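Local coordinates for amorpha-4,11-diene synthase (PDB 4GAX), which probably cyclises farnesyl diphosphate, with magnesium ions, to a sesquiterpene such as amorpha-4,11-diene or alpha-bisabolol, at residues 249-254 / 294-299; 219-224 / 554-559; 328-333 / 343-348. One frame throughout, in Å; residues are numbered along the deposited sequence.

Interactions 1 and 2 are neighbours, their centres about 12 Å apart, and together pack a loop and helices around helix 238-269. Interaction 1, partly buried, seats a loop on helix 238-269; interaction 2, buried, joins helix 219-232 to helix 547-557. Gln252 ties them together, its NE2 probably bonding the carbonyl oxygens of both Leu556 and Tyr559, while Arg220 packs against Leu251. Interaction 3 is a surface contact whose centre lies about 39 and 42 Å from those of the other two; there a loop folds back on the helix just before it. All three join apolar groups, but interaction 2 adds a bridging water, and interaction 3 places methyl groups against backbone carbonyls.

Interaction 1: residues 249-254 / 294-299; sequences NLLQSL and FEPQYS
In the all-alpha terpene synthase fold, the loop that leads into helix 299-322 is seated on helix 238-269 by Leu251 and Leu254, which receive Phe294 and Pro296. The two leucines stand one helical turn apart on the same side, so their branches form a continuous apolar patch. Leu251 divides its work between two partners: CD2 comes to the edge of the Phe294 ring, in its plane, with CD1 of the ring 3.5 Å away, while CD1 of Leu251 meets CD of Pro296 at 3.7 Å. Its CG lies opposite the backbone nitrogen (chi1 -173°), which carries the fork out over the loop. Leu254 continues along the same proline, its CD2 lying 3.7 Å from CA of Pro296, and its other methyl, CD1, approaches OG of Ser299 at 4.1 Å. That hydroxyl has its polar partner in Glu258, a turn further along the leucines' helix. Phe294 is also packed by Arg220 and Pro219 of helix 219-232, and its carbonyl oxygen accepts a hydrogen bond from His255. Shortening Leu251 to an alanine would probably leave the ring edge of Phe294 and the CD side of Pro296 without their shared support. Direct contact between the segments is apolar, and therefore depends on shape, while the hydrogen bonds to Glu258 and His255 lie at its margins.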
loop_
_atom_site.group_PDB
_atom_site.type_symbol
_atom_site.label_atom_id
_atom_site.label_comp_id
_atom_site.label_asym_id
_atom_site.label_seq_id
_atom_site.Cartn_x
_atom_site.Cartn_y
_atom_site.Cartn_z
ATOM N N ASN A 249 -1.662 11.531 -16.603
ATOM C CA ASN A 249 -1.042 12.858 -16.503
ATOM C C ASN A 249 -1.895 13.832 -15.689
ATOM O O ASN A 249 -1.366 14.631 -14.902
ATOM C CB ASN A 249 -0.688 13.422 -17.891
ATOM C CG ASN A 249 0.530 12.731 -18.516
ATOM O OD1 ASN A 249 1.281 12.002 -17.839
ATOM N ND2 ASN A 249 0.739 12.969 -19.815
ATOM N N LEU A 250 -3.211 13.769 -15.873
ATOM C CA LEU A 250 -4.114 14.608 -15.084
ATOM C C LEU A 250 -3.994 14.293 -13.599
ATOM O O LEU A 250 -3.896 15.190 -12.765
ATOM C CB LEU A 250 -5.563 14.398 -15.522
ATOM C CG LEU A 250 -5.867 14.809 -16.964
ATOM C CD1 LEU A 250 -7.354 14.614 -17.276
ATOM C CD2 LEU A 250 -5.428 16.250 -17.225
ATOM N N LEU A 251 -4.009 13.013 -13.254
ATOM C CA LEU A 251 -3.929 12.641 -11.846
ATOM C C LEU A 251 -2.545 12.951 -11.278
ATOM O O LEU A 251 -2.420 13.403 -10.139
ATOM C CB LEU A 251 -4.330 11.176 -11.638
ATOM C CG LEU A 251 -4.449 10.698 -10.197
ATOM C CD1 LEU A 251 -5.412 11.595 -9.399
ATOM C CD2 LEU A 251 -4.926 9.239 -10.204
ATOM N N GLN A 252 -1.501 12.764 -12.079
ATOM C CA GLN A 252 -0.170 13.185 -11.652
ATOM C C GLN A 252 -0.124 14.673 -11.308
ATOM O O GLN A 252 0.541 15.068 -10.340
ATOM C CB GLN A 252 0.875 12.863 -12.716
ATOM C CG GLN A 252 2.307 13.094 -12.248
ATOM C CD GLN A 252 3.313 12.832 -13.338
ATOM O OE1 GLN A 252 3.331 13.524 -14.371
ATOM N NE2 GLN A 252 4.171 11.825 -13.121
ATOM N N SER A 253 -0.819 15.500 -12.093
ATOM C CA SER A 253 -0.863 16.934 -11.795
ATOM C C SER A 253 -1.504 17.186 -10.435
ATOM O O SER A 253 -1.058 18.050 -9.683
ATOM C CB SER A 253 -1.612 17.718 -12.883
ATOM O OG SER A 253 -0.836 17.782 -14.057
ATOM N N LEU A 254 -2.542 16.421 -10.116
ATOM C CA LEU A 254 -3.221 16.565 -8.831
ATOM C C LEU A 254 -2.273 16.171 -7.701
ATOM O O LEU A 254 -2.174 16.871 -6.692
ATOM C CB LEU A 254 -4.489 15.704 -8.791
ATOM C CG LEU A 254 -5.161 15.634 -7.417
ATOM C CD1 LEU A 254 -5.742 16.996 -6.990
ATOM C CD2 LEU A 254 -6.241 14.565 -7.396
ATOM N N PHE A 294 -4.545 6.245 -4.122
ATOM C CA PHE A 294 -3.971 7.241 -5.038
ATOM C C PHE A 294 -5.065 8.011 -5.784
ATOM O O PHE A 294 -4.790 9.006 -6.471
ATOM C CB PHE A 294 -3.074 6.556 -6.081
ATOM C CG PHE A 294 -3.856 5.754 -7.089
ATOM C CD1 PHE A 294 -4.311 6.335 -8.269
ATOM C CD2 PHE A 294 -4.182 4.426 -6.831
ATOM C CE1 PHE A 294 -5.068 5.599 -9.185
ATOM C CE2 PHE A 294 -4.938 3.673 -7.747
ATOM C CZ PHE A 294 -5.380 4.267 -8.929
ATOM N N GLU A 295 -6.300 7.540 -5.678
ATOM C CA GLU A 295 -7.386 8.054 -6.509
ATOM C C GLU A 295 -7.769 9.499 -6.167
ATOM O O GLU A 295 -7.602 9.938 -5.019
ATOM C CB GLU A 295 -8.597 7.119 -6.431
ATOM C CG GLU A 295 -8.276 5.703 -6.937
ATOM C CD GLU A 295 -7.797 4.769 -5.824
ATOM O OE1 GLU A 295 -7.333 5.252 -4.765
ATOM O OE2 GLU A 295 -7.891 3.541 -6.005
ATOM N N PRO A 296 -8.288 10.235 -7.166
ATOM C CA PRO A 296 -8.556 11.665 -6.987
ATOM C C PRO A 296 -9.527 11.939 -5.857
ATOM O O PRO A 296 -9.383 12.951 -5.197
ATOM C CB PRO A 296 -9.141 12.103 -8.339
ATOM C CG PRO A 296 -9.495 10.838 -9.054
ATOM C CD PRO A 296 -8.577 9.781 -8.542
ATOM N N GLN A 297 -10.468 11.031 -5.619
ATOM C CA GLN A 297 -11.486 11.214 -4.597
ATOM C C GLN A 297 -10.868 11.328 -3.192
ATOM O O GLN A 297 -11.473 11.892 -2.276
ATOM C CB GLN A 297 -12.482 10.032 -4.638
ATOM C CG GLN A 297 -13.236 9.850 -5.982
ATOM C CD GLN A 297 -12.360 9.358 -7.150
ATOM O OE1 GLN A 297 -11.256 8.869 -6.950
ATOM N NE2 GLN A 297 -12.866 9.496 -8.374
ATOM N N TYR A 298 -9.671 10.779 -3.022
ATOM C CA TYR A 298 -9.034 10.725 -1.710
ATOM C C TYR A 298 -7.921 11.762 -1.458
ATOM O O TYR A 298 -7.063 11.576 -0.594
ATOM C CB TYR A 298 -8.530 9.304 -1.471
ATOM C CG TYR A 298 -9.655 8.297 -1.607
ATOM C CD1 TYR A 298 -10.750 8.343 -0.757
ATOM C CD2 TYR A 298 -9.636 7.322 -2.602
ATOM C CE1 TYR A 298 -11.798 7.422 -0.871
ATOM C CE2 TYR A 298 -10.692 6.376 -2.722
ATOM C CZ TYR A 298 -11.761 6.446 -1.850
ATOM O OH TYR A 298 -12.803 5.539 -1.967
ATOM N N SER A 299 -7.962 12.855 -2.200
ATOM C CA SER A 299 -7.007 13.952 -2.044
ATOM C C SER A 299 -6.882 14.510 -0.623
ATOM O O SER A 299 -5.768 14.647 -0.102
ATOM C CB SER A 299 -7.362 15.095 -3.002
ATOM O OG SER A 299 -6.316 16.039 -3.004
#

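Interaction 2: residues 219-224 / 554-559; sequences PRIEAV and KSLLVY
Helix 219-232 meets the last turn of helix 547-557 at close range, with the CA atoms of Ile221 and Leu556 7.1 Å apart and those of Val224 and Ser555 6.9 Å apart. Leu556 is the side chain that fills the space between them. Its CD1 lies 3.7 Å from CG1 of Val224 and 4.0 Å from CG1 of Ile221, the leucine running roughly perpendicular to both side chains. The other branch, CD2, lies 3.8 Å from CG of Arg220, so the aliphatic part of the arginine serves as an apolar wall, the two side chains running antiparallel alongside one another. Beyond CG the arginine bends (chi2 63°) and carries its guanidinium toward the carbonyl end of the opposing helix. Water 1 sits at the edge of that flat group, in its plane; it accepts from NE of Arg220 at 3.0 Å and donates to the carbonyl oxygen of Leu556 at 2.8 Å. Further out, NH2 of Arg220 donates to the carbonyl oxygen of Phe248. At the Val224 end of the contact, CG2 of Val224 rests against OG of Ser555, whose hydroxyl bonds the carbonyl oxygen of Leu552 within its own helix. The carbonyl of the buried Leu556 has two donors, the water and Gln252. The result is helix-to-helix packing of the all-alpha terpene synthase fold, in which the final helix of the chain is drawn in against helix 219-232.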
loop_
_atom_site.group_PDB
_atom_site.type_symbol
_atom_site.label_atom_id
_atom_site.label_comp_id
_atom_site.label_asym_id
_atom_site.label_seq_id
_atom_site.Cartn_x
_atom_site.Cartn_y
_atom_site.Cartn_z
ATOM N N PRO A 219 -1.037 -0.266 -6.862
ATOM C CA PRO A 219 -1.724 -0.036 -8.144
ATOM C C PRO A 219 -1.196 1.138 -8.966
ATOM O O PRO A 219 -1.148 1.009 -10.183
ATOM C CB PRO A 219 -3.194 0.205 -7.747
ATOM C CG PRO A 219 -3.217 0.246 -6.219
ATOM C CD PRO A 219 -1.984 -0.459 -5.742
ATOM N N ARG A 220 -0.804 2.248 -8.343
ATOM C CA ARG A 220 -0.278 3.381 -9.124
ATOM C C ARG A 220 1.091 3.055 -9.722
ATOM O O ARG A 220 1.451 3.519 -10.821
ATOM C CB ARG A 220 -0.184 4.646 -8.257
ATOM C CG ARG A 220 0.181 5.928 -9.024
ATOM C CD ARG A 220 -0.890 6.297 -10.047
ATOM N NE ARG A 220 -0.639 7.629 -10.606
ATOM C CZ ARG A 220 -1.363 8.199 -11.567
ATOM N NH1 ARG A 220 -2.393 7.550 -12.113
ATOM N NH2 ARG A 220 -1.048 9.422 -11.987
ATOM N N ILE A 221 1.869 2.249 -9.009
ATOM C CA ILE A 221 3.170 1.833 -9.540
ATOM C C ILE A 221 2.957 0.831 -10.686
ATOM O O ILE A 221 3.698 0.836 -11.670
ATOM C CB ILE A 221 4.062 1.207 -8.441
ATOM C CG1 ILE A 221 4.380 2.259 -7.372
ATOM C CG2 ILE A 221 5.349 0.661 -9.019
ATOM C CD1 ILE A 221 5.162 1.689 -6.158
ATOM N N GLU A 222 1.962 -0.040 -10.562
ATOM C CA GLU A 222 1.647 -0.950 -11.684
ATOM C C GLU A 222 1.262 -0.170 -12.940
ATOM O O GLU A 222 1.724 -0.478 -14.038
ATOM C CB GLU A 222 0.548 -1.945 -11.315
ATOM C CG GLU A 222 -0.049 -2.731 -12.504
ATOM C CD GLU A 222 0.926 -3.734 -13.121
ATOM O OE1 GLU A 222 2.016 -3.973 -12.534
ATOM O OE2 GLU A 222 0.594 -4.302 -14.199
ATOM N N ALA A 223 0.451 0.865 -12.771
ATOM C CA ALA A 223 -0.006 1.651 -13.910
ATOM C C ALA A 223 1.159 2.254 -14.681
ATOM O O ALA A 223 1.209 2.153 -15.911
ATOM C CB ALA A 223 -0.988 2.754 -13.458
ATOM N N VAL A 224 2.109 2.857 -13.973
ATOM C CA VAL A 224 3.259 3.457 -14.658
ATOM C C VAL A 224 4.032 2.421 -15.460
ATOM O O VAL A 224 4.593 2.746 -16.508
ATOM C CB VAL A 224 4.236 4.221 -13.699
ATOM C CG1 VAL A 224 3.479 5.051 -12.701
ATOM C CG2 VAL A 224 5.147 3.267 -12.981
ATOM N N LYS A 554 10.157 9.191 -8.621
ATOM C CA LYS A 554 10.232 9.940 -9.874
ATOM C C LYS A 554 9.215 9.446 -10.903
ATOM O O LYS A 554 8.626 10.246 -11.635
ATOM C CB LYS A 554 11.642 9.878 -10.469
ATOM C CG LYS A 554 12.715 10.511 -9.598
ATOM C CD LYS A 554 13.927 10.897 -10.448
ATOM C CE LYS A 554 15.201 10.917 -9.621
ATOM N NZ LYS A 554 16.380 11.356 -10.438
ATOM N N SER A 555 9.002 8.132 -10.949
ATOM C CA SER A 555 8.081 7.564 -11.923
ATOM C C SER A 555 6.649 7.997 -11.622
ATOM O O SER A 555 5.827 8.149 -12.527
ATOM C CB SER A 555 8.199 6.036 -11.966
ATOM O OG SER A 555 7.528 5.437 -10.872
ATOM N N LEU A 556 6.352 8.215 -10.347
ATOM C CA LEU A 556 5.015 8.666 -9.949
ATOM C C LEU A 556 4.821 10.191 -10.000
ATOM O O LEU A 556 3.754 10.684 -10.404
ATOM C CB LEU A 556 4.667 8.120 -8.549
ATOM C CG LEU A 556 3.847 6.832 -8.543
ATOM C CD1 LEU A 556 4.588 5.731 -9.246
ATOM C CD2 LEU A 556 3.412 6.391 -7.117
ATOM N N LEU A 557 5.838 10.946 -9.605
ATOM C CA LEU A 557 5.644 12.385 -9.425
ATOM C C LEU A 557 6.348 13.290 -10.437
ATOM O O LEU A 557 5.973 14.454 -10.600
ATOM C CB LEU A 557 6.068 12.785 -8.002
ATOM C CG LEU A 557 5.280 12.079 -6.898
ATOM C CD1 LEU A 557 5.748 12.562 -5.540
ATOM C CD2 LEU A 557 3.788 12.310 -7.063
ATOM N N VAL A 558 7.370 12.781 -11.112
ATOM C CA VAL A 558 8.189 13.661 -11.943
ATOM C C VAL A 558 7.975 13.492 -13.456
ATOM O O VAL A 558 7.703 14.465 -14.167
ATOM C CB VAL A 558 9.677 13.530 -11.568
ATOM C CG1 VAL A 558 10.552 14.366 -12.495
ATOM C CG2 VAL A 558 9.876 13.945 -10.111
ATOM N N TYR A 559 8.062 12.261 -13.950
ATOM C CA TYR A 559 7.928 12.041 -15.390
ATOM C C TYR A 559 6.465 11.844 -15.770
ATOM O O TYR A 559 5.804 10.925 -15.263
ATOM C CB TYR A 559 8.714 10.808 -15.839
ATOM C CG TYR A 559 10.187 10.825 -15.517
ATOM C CD1 TYR A 559 10.752 9.835 -14.722
ATOM C CD2 TYR A 559 11.021 11.811 -16.030
ATOM C CE1 TYR A 559 12.107 9.838 -14.432
ATOM C CE2 TYR A 559 12.378 11.824 -15.745
ATOM C CZ TYR A 559 12.912 10.832 -14.944
ATOM O OH TYR A 559 14.256 10.833 -14.654
HETATM O O HOH W 1 1.108 9.958 -9.938
#

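Interaction 3: residues 328-333 / 343-348; sequences LKIFTE and LDMIPE
Ile330 turns CG1 opposite its own carbonyl carbon (chi1 -62°), which leaves CG2 as the branch that faces Met345 and Pro347. Met345 answers with a first torsion of 92°, away from the staggered positions, and a bend at chi3 (-139°), bringing its methyl back to the helix. CG2 of Ile330 lies 3.1 Å from the carbonyl oxygen of Met345, a close approach, and 3.7 Å from CD of Pro347. From the other direction, CE of Met345 comes within 3.4 Å of the carbonyl oxygen of Ile330, and each residue thus sets a methyl against the other's backbone. The same CE touches CG of Glu333 at 3.7 Å, the side chains nearly perpendicular, so the aliphatic stem of the glutamate is the part in contact. In the terpene synthase fold, helix 325-337 follows directly on helix 299-322, whose sequence carries the aspartate-rich DDxxD motif that binds magnesium in this family. Residues 343-348, in the loop ahead of helix 351-370, double back to cover the outer side of helix 325-337, whereas Leu328 points away from them and packs on helices 299-322 and 374-399. Thr332, also turned away from the loop, bonds OG1 to the carbonyl oxygen of Leu328 at 2.9 Å from above the carbonyl plane. Its backbone N reaches that oxygen from the opposite face, and OG1 is hydrogen-bonded as well to the hydroxyl of Tyr319.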
loop_
_atom_site.group_PDB
_atom_site.type_symbol
_atom_site.label_atom_id
_atom_site.label_comp_id
_atom_site.label_asym_id
_atom_site.label_seq_id
_atom_site.Cartn_x
_atom_site.Cartn_y
_atom_site.Cartn_z
ATOM N N LEU A 328 10.354 12.678 28.211
ATOM C CA LEU A 328 9.374 11.833 27.545
ATOM C C LEU A 328 8.116 11.630 28.391
ATOM O O LEU A 328 6.997 11.653 27.870
ATOM C CB LEU A 328 10.003 10.487 27.171
ATOM C CG LEU A 328 11.095 10.572 26.106
ATOM C CD1 LEU A 328 11.543 9.178 25.665
ATOM C CD2 LEU A 328 10.608 11.377 24.907
ATOM N N LYS A 329 8.303 11.443 29.696
ATOM C CA LYS A 329 7.187 11.318 30.631
ATOM C C LYS A 329 6.264 12.536 30.571
ATOM O O LYS A 329 5.039 12.394 30.506
ATOM C CB LYS A 329 7.703 11.139 32.067
ATOM C CG LYS A 329 6.597 11.067 33.105
ATOM C CD LYS A 329 6.393 9.646 33.619
ATOM C CE LYS A 329 7.225 9.378 34.873
ATOM N NZ LYS A 329 6.413 9.413 36.126
ATOM N N ILE A 330 6.860 13.727 30.601
ATOM C CA ILE A 330 6.107 14.977 30.504
ATOM C C ILE A 330 5.401 15.119 29.144
ATOM O O ILE A 330 4.239 15.530 29.072
ATOM C CB ILE A 330 7.027 16.193 30.712
ATOM C CG1 ILE A 330 7.638 16.174 32.113
ATOM C CG2 ILE A 330 6.259 17.484 30.516
ATOM C CD1 ILE A 330 8.684 17.253 32.338
ATOM N N PHE A 331 6.106 14.802 28.065
ATOM C CA PHE A 331 5.510 14.924 26.735
ATOM C C PHE A 331 4.293 14.001 26.594
ATOM O O PHE A 331 3.269 14.392 26.024
ATOM C CB PHE A 331 6.548 14.646 25.638
ATOM C CG PHE A 331 6.078 15.001 24.245
ATOM C CD1 PHE A 331 6.186 16.304 23.771
ATOM C CD2 PHE A 331 5.528 14.035 23.415
ATOM C CE1 PHE A 331 5.752 16.635 22.474
ATOM C CE2 PHE A 331 5.092 14.359 22.113
ATOM C CZ PHE A 331 5.206 15.664 21.652
ATOM N N THR A 332 4.412 12.786 27.124
ATOM C CA THR A 332 3.320 11.816 27.090
ATOM C C THR A 332 2.061 12.317 27.811
ATOM O O THR A 332 0.946 12.111 27.328
ATOM C CB THR A 332 3.743 10.479 27.716
ATOM O OG1 THR A 332 4.867 9.947 26.998
ATOM C CG2 THR A 332 2.582 9.479 27.682
ATOM N N GLU A 333 2.227 12.963 28.963
ATOM C CA GLU A 333 1.069 13.494 29.686
ATOM C C GLU A 333 0.456 14.665 28.922
ATOM O O GLU A 333 -0.770 14.820 28.883
ATOM C CB GLU A 333 1.437 13.901 31.120
ATOM C CG GLU A 333 0.287 14.529 31.903
ATOM C CD GLU A 333 -0.981 13.678 31.891
ATOM O OE1 GLU A 333 -0.881 12.446 32.089
ATOM O OE2 GLU A 333 -2.080 14.244 31.681
ATOM N N LEU A 343 0.943 23.989 27.116
ATOM C CA LEU A 343 2.197 24.264 26.410
ATOM C C LEU A 343 3.291 24.665 27.403
ATOM O O LEU A 343 4.481 24.430 27.173
ATOM C CB LEU A 343 1.975 25.395 25.409
ATOM C CG LEU A 343 2.826 25.554 24.145
ATOM C CD1 LEU A 343 4.064 26.367 24.424
ATOM C CD2 LEU A 343 3.181 24.210 23.497
ATOM N N ASP A 344 2.876 25.263 28.514
ATOM C CA ASP A 344 3.808 25.729 29.543
ATOM C C ASP A 344 4.381 24.598 30.385
ATOM O O ASP A 344 5.369 24.788 31.108
ATOM C CB ASP A 344 3.110 26.724 30.465
ATOM C CG ASP A 344 2.930 28.078 29.821
ATOM O OD1 ASP A 344 3.776 28.446 28.973
ATOM O OD2 ASP A 344 1.948 28.773 30.165
ATOM N N MET A 345 3.755 23.428 30.322
ATOM C CA MET A 345 4.202 22.314 31.152
ATOM C C MET A 345 5.287 21.496 30.441
ATOM O O MET A 345 5.801 20.522 30.984
ATOM C CB MET A 345 3.011 21.423 31.554
ATOM C CG MET A 345 2.735 20.258 30.607
ATOM S SD MET A 345 1.399 19.156 31.139
ATOM C CE MET A 345 2.107 17.562 30.712
ATOM N N ILE A 346 5.663 21.935 29.244
ATOM C CA ILE A 346 6.457 21.125 28.322
ATOM C C ILE A 346 7.889 21.632 28.124
ATOM O O ILE A 346 8.103 22.836 27.975
ATOM C CB ILE A 346 5.744 21.088 26.955
ATOM C CG1 ILE A 346 4.367 20.429 27.103
ATOM C CG2 ILE A 346 6.583 20.389 25.909
ATOM C CD1 ILE A 346 3.523 20.457 25.824
ATOM N N PRO A 347 8.874 20.710 28.118
ATOM C CA PRO A 347 10.279 21.039 27.819
ATOM C C PRO A 347 10.429 21.911 26.559
ATOM O O PRO A 347 9.783 21.632 25.540
ATOM C CB PRO A 347 10.909 19.665 27.586
ATOM C CG PRO A 347 10.115 18.757 28.455
ATOM C CD PRO A 347 8.697 19.279 28.423
ATOM N N GLU A 348 11.274 22.941 26.637
ATOM C CA GLU A 348 11.400 23.962 25.585
ATOM C C GLU A 348 11.498 23.424 24.156
ATOM O O GLU A 348 10.744 23.844 23.272
ATOM C CB GLU A 348 12.593 24.881 25.870
ATOM C CG GLU A 348 12.393 26.317 25.421
ATOM C CD GLU A 348 11.308 27.021 26.215
ATOM O OE1 GLU A 348 10.689 27.967 25.686
ATOM O OE2 GLU A 348 11.075 26.621 27.373
#